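Local coordinates for protein jasmonate-induced oxygenase 2 (Arabidopsis thaliana, PDB 6LSV) that catalyses the iron- and 2-oxoglutarate-dependent hydroxylation of the plant hormone jasmonate to 12-hydroxyjasmonate, releasing succinate and carbon dioxide, at residues A[94-99]-A[159-164]; A[87-92]-A[166-171]; A[25-30]-A[220-225]. One frame throughout, in Å; residues are numbered along the deposited sequence.

Interactions 1 and 2 are two stations along one helix pair: both join helix 87-102 to helix 161-186, their centres are about 10 Å apart, and V164 of the first packs on L89 of the second. Interaction 3 is remote, its centre about 30 and 32 Å from those of interactions 1 and 2, and lies across the chain's centre from interaction 2. Along the chain the contacts are nested, with interaction 1 inside the loop closed by interaction 2 and both inside the loop closed by interaction 3. The helix pair covers the outside of the large sheet, while 25-30 joins the N-terminal region to residues 220-222, which lead into strand 224-225 and the iron and 2-oxoglutarate site.

Interaction 1. Residues A[94-99]-A[159-164]; sequences RENWRE and PTIREV
I161 and W97 meet at about a right angle, the end of the isoleucine standing over a face of the indole. CD1 of I161 lies 4.0 Å from the centroid of the six-membered ring of W97 and only 12° off its normal, a CH-pi contact. The isoleucine is extended, with CG1 anti to the backbone N (chi1 -166°), which carries its terminal methyl across to the ring. Isoleucine suits the place: its chain is long enough to set a terminal methyl over the indole, while branching at CB limits its rotation.

N96 handles the polar side. The side chains of N96 and T160 run crosswise, and T160 OG1 donates to N96 OD1 over 2.8 Å; the hydroxyl comes in within the plane of the amide to one of the oxygen's lone pairs, at 127° to the C=O. The amide nitrogen bonds instead to the backbone carbonyl of A92 one helical turn earlier, so asparagine serves both as acceptor across the contact and as donor within its own helix. V164 CG2 packs 4.0 Å from N96 ND2, while I161 CG1 lies 4.0 Å from N96 CB.

Beyond the helices, W97 touches L297 of strand 294-302 and meets the ring of Y139. The contact joins the N-terminal part of helix 161-186 and its lead-in loop to helix 87-102, in the helical layer outside the double-stranded beta-helix (jelly-roll) core of 2-oxoglutarate oxygenases.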
# COMPACT_ATOMS: atom_id res chain seq x y z
N ARG A 94 -14.75 -4.48 0.87
CA ARG A 94 -14.73 -3.35 1.78
C ARG A 94 -15.68 -3.56 2.95
O ARG A 94 -15.29 -3.36 4.11
CB ARG A 94 -15.09 -2.07 1.02
CG ARG A 94 -15.19 -0.85 1.91
CD ARG A 94 -15.81 0.32 1.16
NE ARG A 94 -15.00 0.74 0.02
CZ ARG A 94 -15.25 0.40 -1.24
NH1 ARG A 94 -16.30 -0.36 -1.53
NH2 ARG A 94 -14.45 0.83 -2.21
N GLU A 95 -16.91 -3.98 2.68
CA GLU A 95 -17.91 -4.08 3.74
C GLU A 95 -17.65 -5.26 4.66
O GLU A 95 -17.99 -5.19 5.85
CB GLU A 95 -19.31 -4.15 3.14
CG GLU A 95 -19.72 -2.90 2.38
CD GLU A 95 -19.42 -1.62 3.15
OE1 GLU A 95 -19.84 -1.51 4.32
OE2 GLU A 95 -18.76 -0.72 2.58
N ASN A 96 -17.06 -6.34 4.15
CA ASN A 96 -16.61 -7.41 5.03
C ASN A 96 -15.56 -6.91 6.01
O ASN A 96 -15.65 -7.17 7.21
CB ASN A 96 -16.06 -8.57 4.20
CG ASN A 96 -17.11 -9.61 3.87
OD1 ASN A 96 -17.14 -10.69 4.45
ND2 ASN A 96 -17.98 -9.28 2.92
N TRP A 97 -14.56 -6.19 5.51
CA TRP A 97 -13.52 -5.66 6.39
C TRP A 97 -14.08 -4.58 7.30
O TRP A 97 -13.73 -4.52 8.49
CB TRP A 97 -12.35 -5.14 5.57
CG TRP A 97 -11.41 -6.23 5.14
CD1 TRP A 97 -11.29 -6.76 3.89
CD2 TRP A 97 -10.49 -6.94 5.97
NE1 TRP A 97 -10.34 -7.76 3.89
CE2 TRP A 97 -9.84 -7.89 5.15
CE3 TRP A 97 -10.15 -6.87 7.32
CZ2 TRP A 97 -8.86 -8.75 5.65
CZ3 TRP A 97 -9.18 -7.72 7.81
CH2 TRP A 97 -8.55 -8.65 6.97
N ARG A 98 -14.95 -3.71 6.78
CA ARG A 98 -15.59 -2.72 7.63
C ARG A 98 -16.33 -3.38 8.79
O ARG A 98 -16.29 -2.90 9.92
CB ARG A 98 -16.55 -1.85 6.82
CG ARG A 98 -17.14 -0.70 7.61
CD ARG A 98 -18.38 -0.11 6.94
NE ARG A 98 -18.14 0.28 5.55
CZ ARG A 98 -17.41 1.32 5.18
NH1 ARG A 98 -16.82 2.09 6.09
NH2 ARG A 98 -17.26 1.60 3.89
N GLU A 99 -17.02 -4.50 8.51
CA GLU A 99 -17.70 -5.24 9.56
C GLU A 99 -16.71 -5.80 10.58
O GLU A 99 -16.97 -5.79 11.78
CB GLU A 99 -18.54 -6.36 8.95
CG GLU A 99 -19.11 -7.36 9.94
CD GLU A 99 -20.15 -6.75 10.87
OE1 GLU A 99 -21.31 -6.58 10.42
OE2 GLU A 99 -19.82 -6.45 12.03
N PRO A 159 -18.68 -14.11 8.56
CA PRO A 159 -18.48 -15.51 8.16
C PRO A 159 -18.06 -15.66 6.71
O PRO A 159 -17.51 -16.71 6.35
CB PRO A 159 -19.84 -16.15 8.43
CG PRO A 159 -20.48 -15.24 9.47
CD PRO A 159 -20.06 -13.87 9.02
N THR A 160 -18.26 -14.64 5.88
CA THR A 160 -17.88 -14.68 4.48
C THR A 160 -16.49 -14.11 4.22
O THR A 160 -16.00 -14.25 3.09
CB THR A 160 -18.90 -13.91 3.64
OG1 THR A 160 -19.14 -12.64 4.25
CG2 THR A 160 -20.21 -14.68 3.57
N ILE A 161 -15.85 -13.51 5.22
CA ILE A 161 -14.68 -12.67 4.95
C ILE A 161 -13.55 -13.48 4.31
O ILE A 161 -12.88 -13.00 3.39
CB ILE A 161 -14.21 -11.95 6.23
CG1 ILE A 161 -13.23 -10.83 5.89
CG2 ILE A 161 -13.59 -12.91 7.24
CD1 ILE A 161 -12.84 -9.95 7.06
N ARG A 162 -13.35 -14.72 4.76
CA ARG A 162 -12.23 -15.50 4.24
C ARG A 162 -12.47 -15.92 2.79
O ARG A 162 -11.51 -16.05 2.03
CB ARG A 162 -11.99 -16.72 5.11
CG ARG A 162 -11.59 -16.36 6.53
CD ARG A 162 -11.07 -17.56 7.26
NE ARG A 162 -10.66 -17.22 8.62
CZ ARG A 162 -10.20 -18.10 9.50
NH1 ARG A 162 -10.10 -19.38 9.16
NH2 ARG A 162 -9.85 -17.70 10.71
N GLU A 163 -13.72 -16.15 2.41
CA GLU A 163 -14.01 -16.46 1.01
C GLU A 163 -13.90 -15.22 0.14
O GLU A 163 -13.50 -15.31 -1.03
CB GLU A 163 -15.39 -17.09 0.89
CG GLU A 163 -15.48 -18.45 1.57
CD GLU A 163 -16.89 -19.03 1.55
OE1 GLU A 163 -17.82 -18.35 2.03
OE2 GLU A 163 -17.05 -20.16 1.05
N VAL A 164 -14.24 -14.05 0.68
CA VAL A 164 -14.11 -12.81 -0.08
C VAL A 164 -12.64 -12.40 -0.20
O VAL A 164 -12.23 -11.87 -1.23
CB VAL A 164 -14.95 -11.69 0.57
CG1 VAL A 164 -14.87 -10.42 -0.25
CG2 VAL A 164 -16.40 -12.14 0.69

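Interaction 2. Residues A[87-92]-A[166-171]; sequences PELMDA and DEYGEE
L89 reaches from helix 87-102 to helix 161-186 and has the most surface buried here, its two methyls meeting different parts of the partner helix. CD1 lies 3.7 Å from E167 OE1, and CD2 packs 3.8 Å from E171 CG, so the leucine fork rests on two glutamates one helical turn apart. CG is anti to the backbone N (chi1 177°), which places both methyls against helix 161-186, where CD2 also comes within 4.1 Å of Y168 CA. A branched aliphatic residue suits the position because it can spread over several neighbours at once.

Y168 is next in buried area. Its ring presents an edge to the leucine, L89 CG lying near the ring plane 4.3 Å from Y168 CD1, and the same ring extends to M90, with Y168 CE1 4.3 Å from M90 CA. Both Y168 and M90 touch F263 and L237, on two adjacent strands of the large sheet, so large side chains fill the layer where helices and sheet meet.

E167 closes the more exposed side. Its chain is extended, laying the carboxylate across the leucine methyls; the contact is van der Waals in kind, and the charged end sits at the more exposed flank, while E171 contributes its methylene CG to the packing.

Across the pair there is no hydrogen bond. The segment axes come within 10.3 Å at an angle of 125° between their N-to-C directions, a steeply inclined helix pair, nearer opposed than parallel, packed on the major sheet of the jelly-roll core in this iron/ascorbate-dependent oxidoreductase.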
# COMPACT_ATOMS: atom_id res chain seq x y z
N PRO A 87 -17.50 -5.31 -9.60
CA PRO A 87 -17.81 -4.24 -8.64
C PRO A 87 -18.42 -4.75 -7.34
O PRO A 87 -18.11 -4.21 -6.27
CB PRO A 87 -18.79 -3.35 -9.42
CG PRO A 87 -18.36 -3.51 -10.81
CD PRO A 87 -17.95 -4.96 -10.96
N GLU A 88 -19.29 -5.77 -7.41
CA GLU A 88 -19.85 -6.30 -6.17
C GLU A 88 -18.77 -6.96 -5.32
O GLU A 88 -18.86 -6.93 -4.09
CB GLU A 88 -20.98 -7.29 -6.47
CG GLU A 88 -20.61 -8.39 -7.44
CD GLU A 88 -21.00 -8.06 -8.87
OE1 GLU A 88 -21.27 -9.01 -9.63
OE2 GLU A 88 -21.03 -6.86 -9.23
N LEU A 89 -17.76 -7.56 -5.95
CA LEU A 89 -16.65 -8.12 -5.18
C LEU A 89 -15.83 -7.02 -4.52
O LEU A 89 -15.41 -7.16 -3.36
CB LEU A 89 -15.77 -8.99 -6.07
CG LEU A 89 -14.52 -9.59 -5.42
CD1 LEU A 89 -14.91 -10.48 -4.24
CD2 LEU A 89 -13.70 -10.37 -6.44
N MET A 90 -15.60 -5.91 -5.23
CA MET A 90 -14.87 -4.79 -4.66
C MET A 90 -15.56 -4.25 -3.42
O MET A 90 -14.91 -3.94 -2.42
CB MET A 90 -14.71 -3.68 -5.70
CG MET A 90 -13.98 -4.10 -6.96
SD MET A 90 -13.93 -2.76 -8.16
CE MET A 90 -12.72 -1.68 -7.42
N ASP A 91 -16.89 -4.13 -3.48
CA ASP A 91 -17.63 -3.59 -2.34
C ASP A 91 -17.78 -4.62 -1.23
O ASP A 91 -17.73 -4.27 -0.04
CB ASP A 91 -18.99 -3.09 -2.81
CG ASP A 91 -18.88 -2.02 -3.88
OD1 ASP A 91 -18.17 -1.02 -3.66
OD2 ASP A 91 -19.50 -2.19 -4.95
N ALA A 92 -17.96 -5.90 -1.58
CA ALA A 92 -18.03 -6.93 -0.56
C ALA A 92 -16.74 -7.00 0.24
O ALA A 92 -16.76 -7.19 1.46
CB ALA A 92 -18.35 -8.29 -1.20
N ASP A 166 -10.03 -14.52 -0.28
CA ASP A 166 -9.37 -15.44 -1.20
C ASP A 166 -9.70 -15.11 -2.65
O ASP A 166 -8.82 -15.16 -3.52
CB ASP A 166 -9.78 -16.88 -0.88
CG ASP A 166 -8.68 -17.88 -1.20
OD1 ASP A 166 -7.51 -17.57 -0.90
OD2 ASP A 166 -8.99 -18.95 -1.75
N GLU A 167 -10.96 -14.79 -2.94
CA GLU A 167 -11.32 -14.46 -4.32
C GLU A 167 -10.80 -13.08 -4.71
O GLU A 167 -10.28 -12.91 -5.82
CB GLU A 167 -12.83 -14.55 -4.50
CG GLU A 167 -13.25 -14.65 -5.96
CD GLU A 167 -14.67 -14.17 -6.21
OE1 GLU A 167 -15.43 -14.04 -5.23
OE2 GLU A 167 -15.02 -13.91 -7.38
N TYR A 168 -10.93 -12.10 -3.82
CA TYR A 168 -10.37 -10.78 -4.08
C TYR A 168 -8.87 -10.87 -4.35
O TYR A 168 -8.37 -10.28 -5.32
CB TYR A 168 -10.65 -9.86 -2.89
CG TYR A 168 -10.29 -8.40 -3.09
CD1 TYR A 168 -11.16 -7.54 -3.76
CD2 TYR A 168 -9.11 -7.88 -2.58
CE1 TYR A 168 -10.84 -6.20 -3.93
CE2 TYR A 168 -8.79 -6.55 -2.75
CZ TYR A 168 -9.65 -5.71 -3.42
OH TYR A 168 -9.32 -4.38 -3.58
N GLY A 169 -8.15 -11.63 -3.53
CA GLY A 169 -6.73 -11.83 -3.77
C GLY A 169 -6.45 -12.51 -5.10
O GLY A 169 -5.52 -12.14 -5.81
N GLU A 170 -7.27 -13.51 -5.45
CA GLU A 170 -7.11 -14.18 -6.74
C GLU A 170 -7.29 -13.21 -7.89
O GLU A 170 -6.53 -13.23 -8.87
CB GLU A 170 -8.10 -15.33 -6.85
CG GLU A 170 -7.51 -16.71 -6.70
CD GLU A 170 -8.46 -17.79 -7.17
OE1 GLU A 170 -8.58 -17.99 -8.40
OE2 GLU A 170 -9.10 -18.43 -6.31
N GLU A 171 -8.31 -12.35 -7.81
CA GLU A 171 -8.61 -11.44 -8.91
C GLU A 171 -7.53 -10.38 -9.07
O GLU A 171 -7.18 -10.01 -10.20
CB GLU A 171 -9.98 -10.79 -8.69
CG GLU A 171 -11.15 -11.74 -8.87
CD GLU A 171 -11.23 -12.30 -10.28
OE1 GLU A 171 -11.02 -13.52 -10.44
OE2 GLU A 171 -11.49 -11.52 -11.22

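Interaction 3. Residues A[25-30]-A[220-225]; sequences YIKPAS and LALGLS. With AKG (2-oxoglutaric acid), chain C.
K27 and L220 are joined by a backbone bond between a loop of the N-terminal region and the approach to strand 224-225 of the double-stranded beta-helix. K27 N donates to L220 O over 3.0 Å in an almost perfectly straight bond (179°). Beside it, I26 and L220 lie side by side and point the same way, I26 CG2 meeting L220 CB at 4.1 Å.

The lysine chain, bent at chi2 (-56°), runs on along 220-225, its CE 4.0 Å from L222 CB at about a right angle to that side chain. Lysine suits this place because its methylenes can pack on leucine while its ammonium, at the end of a buried side chain, forms a salt bridge with D134, whose carboxylate also accepts a hydrogen bond from S225 OG. A water also bridges the two segments: it lies 2.9 Å from Y25 O, to which it probably donates, and accepts from L222 N.

Outward from this shell, a classic beta bulge puts G223 and L224 opposite the single residue V286. S225 O accepts a hydrogen bond from ND1 of the iron ligand H227, while L224 lines the pocket of both jasmonate and 2-oxoglutarate, its CD2 lying 3.6 Å from O2 of the bound 2-oxoglutarate.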
# COMPACT_ATOMS: atom_id res chain seq x y z
N TYR A 25 0.02 10.96 19.08
CA TYR A 25 -0.64 11.05 17.78
C TYR A 25 -0.63 12.46 17.22
O TYR A 25 -1.30 12.72 16.21
CB TYR A 25 -2.07 10.52 17.88
CG TYR A 25 -2.15 9.14 18.49
CD1 TYR A 25 -2.08 8.00 17.69
CD2 TYR A 25 -2.29 8.97 19.86
CE1 TYR A 25 -2.14 6.74 18.25
CE2 TYR A 25 -2.35 7.71 20.43
CZ TYR A 25 -2.27 6.60 19.62
OH TYR A 25 -2.34 5.34 20.16
N ILE A 26 0.11 13.38 17.83
CA ILE A 26 0.25 14.74 17.32
C ILE A 26 1.52 14.81 16.47
O ILE A 26 2.62 14.52 16.96
CB ILE A 26 0.30 15.77 18.46
CG1 ILE A 26 -0.91 15.60 19.38
CG2 ILE A 26 0.35 17.18 17.89
CD1 ILE A 26 -0.87 16.50 20.60
N LYS A 27 1.36 15.18 15.22
CA LYS A 27 2.52 15.30 14.35
C LYS A 27 3.15 16.68 14.49
O LYS A 27 2.49 17.63 14.93
CB LYS A 27 2.11 15.06 12.90
CG LYS A 27 1.33 13.76 12.70
CD LYS A 27 2.10 12.56 13.21
CE LYS A 27 1.56 11.26 12.62
NZ LYS A 27 2.27 10.06 13.13
N PRO A 28 4.43 16.82 14.16
CA PRO A 28 5.06 18.14 14.18
C PRO A 28 4.28 19.12 13.31
O PRO A 28 3.65 18.74 12.32
CB PRO A 28 6.45 17.88 13.61
CG PRO A 28 6.74 16.47 13.95
CD PRO A 28 5.41 15.75 13.89
N ALA A 29 4.33 20.40 13.69
CA ALA A 29 3.65 21.42 12.91
C ALA A 29 4.16 21.46 11.47
O ALA A 29 3.44 21.92 10.58
CB ALA A 29 3.82 22.79 13.56
N SER A 30 5.38 20.99 11.23
CA SER A 30 5.92 20.99 9.88
C SER A 30 5.17 20.04 8.96
O SER A 30 5.18 20.23 7.74
CB SER A 30 7.38 20.59 9.91
OG SER A 30 8.07 21.36 10.86
N LEU A 220 -4.28 17.79 13.55
CA LEU A 220 -2.99 17.49 14.17
C LEU A 220 -2.50 16.08 13.86
O LEU A 220 -1.34 15.78 14.14
CB LEU A 220 -3.08 17.64 15.70
CG LEU A 220 -3.63 18.93 16.31
CD1 LEU A 220 -3.66 18.80 17.83
CD2 LEU A 220 -2.80 20.12 15.89
N ALA A 221 -3.35 15.23 13.31
CA ALA A 221 -3.08 13.81 13.20
C ALA A 221 -2.98 13.41 11.74
O ALA A 221 -3.35 14.15 10.83
CB ALA A 221 -4.16 12.99 13.91
N LEU A 222 -2.45 12.20 11.52
CA LEU A 222 -2.41 11.58 10.21
C LEU A 222 -2.86 10.14 10.36
O LEU A 222 -2.40 9.44 11.27
CB LEU A 222 -1.00 11.64 9.61
CG LEU A 222 -0.59 12.94 8.92
CD1 LEU A 222 0.89 12.90 8.55
CD2 LEU A 222 -1.44 13.20 7.69
N GLY A 223 -3.77 9.71 9.49
CA GLY A 223 -4.14 8.31 9.48
C GLY A 223 -2.97 7.42 9.13
O GLY A 223 -2.84 6.31 9.66
N LEU A 224 -2.09 7.90 8.25
CA LEU A 224 -0.89 7.17 7.86
C LEU A 224 0.14 8.18 7.39
O LEU A 224 -0.14 8.97 6.47
CB LEU A 224 -1.20 6.15 6.77
CG LEU A 224 -0.17 5.06 6.50
CD1 LEU A 224 0.28 4.41 7.80
CD2 LEU A 224 -0.76 4.03 5.55
N SER A 225 1.32 8.17 8.00
CA SER A 225 2.36 9.15 7.70
C SER A 225 2.96 8.92 6.31
O SER A 225 2.80 7.84 5.73
CB SER A 225 3.45 9.10 8.77
OG SER A 225 2.96 9.57 10.01
C1 AKG C . -1.62 2.09 2.13
O1 AKG C . -0.99 1.71 1.11
O2 AKG C . -1.58 1.38 3.18
C2 AKG C . -2.40 3.41 2.09
O5 AKG C . -1.80 4.41 1.90
C3 AKG C . -3.92 3.47 2.29
C4 AKG C . -4.50 4.55 1.37
C5 AKG C . -5.91 4.96 1.83
O3 AKG C . -6.76 5.38 1.00
O4 AKG C . -6.21 4.87 3.04
O HOH W 1 -1.45 10.70 14.10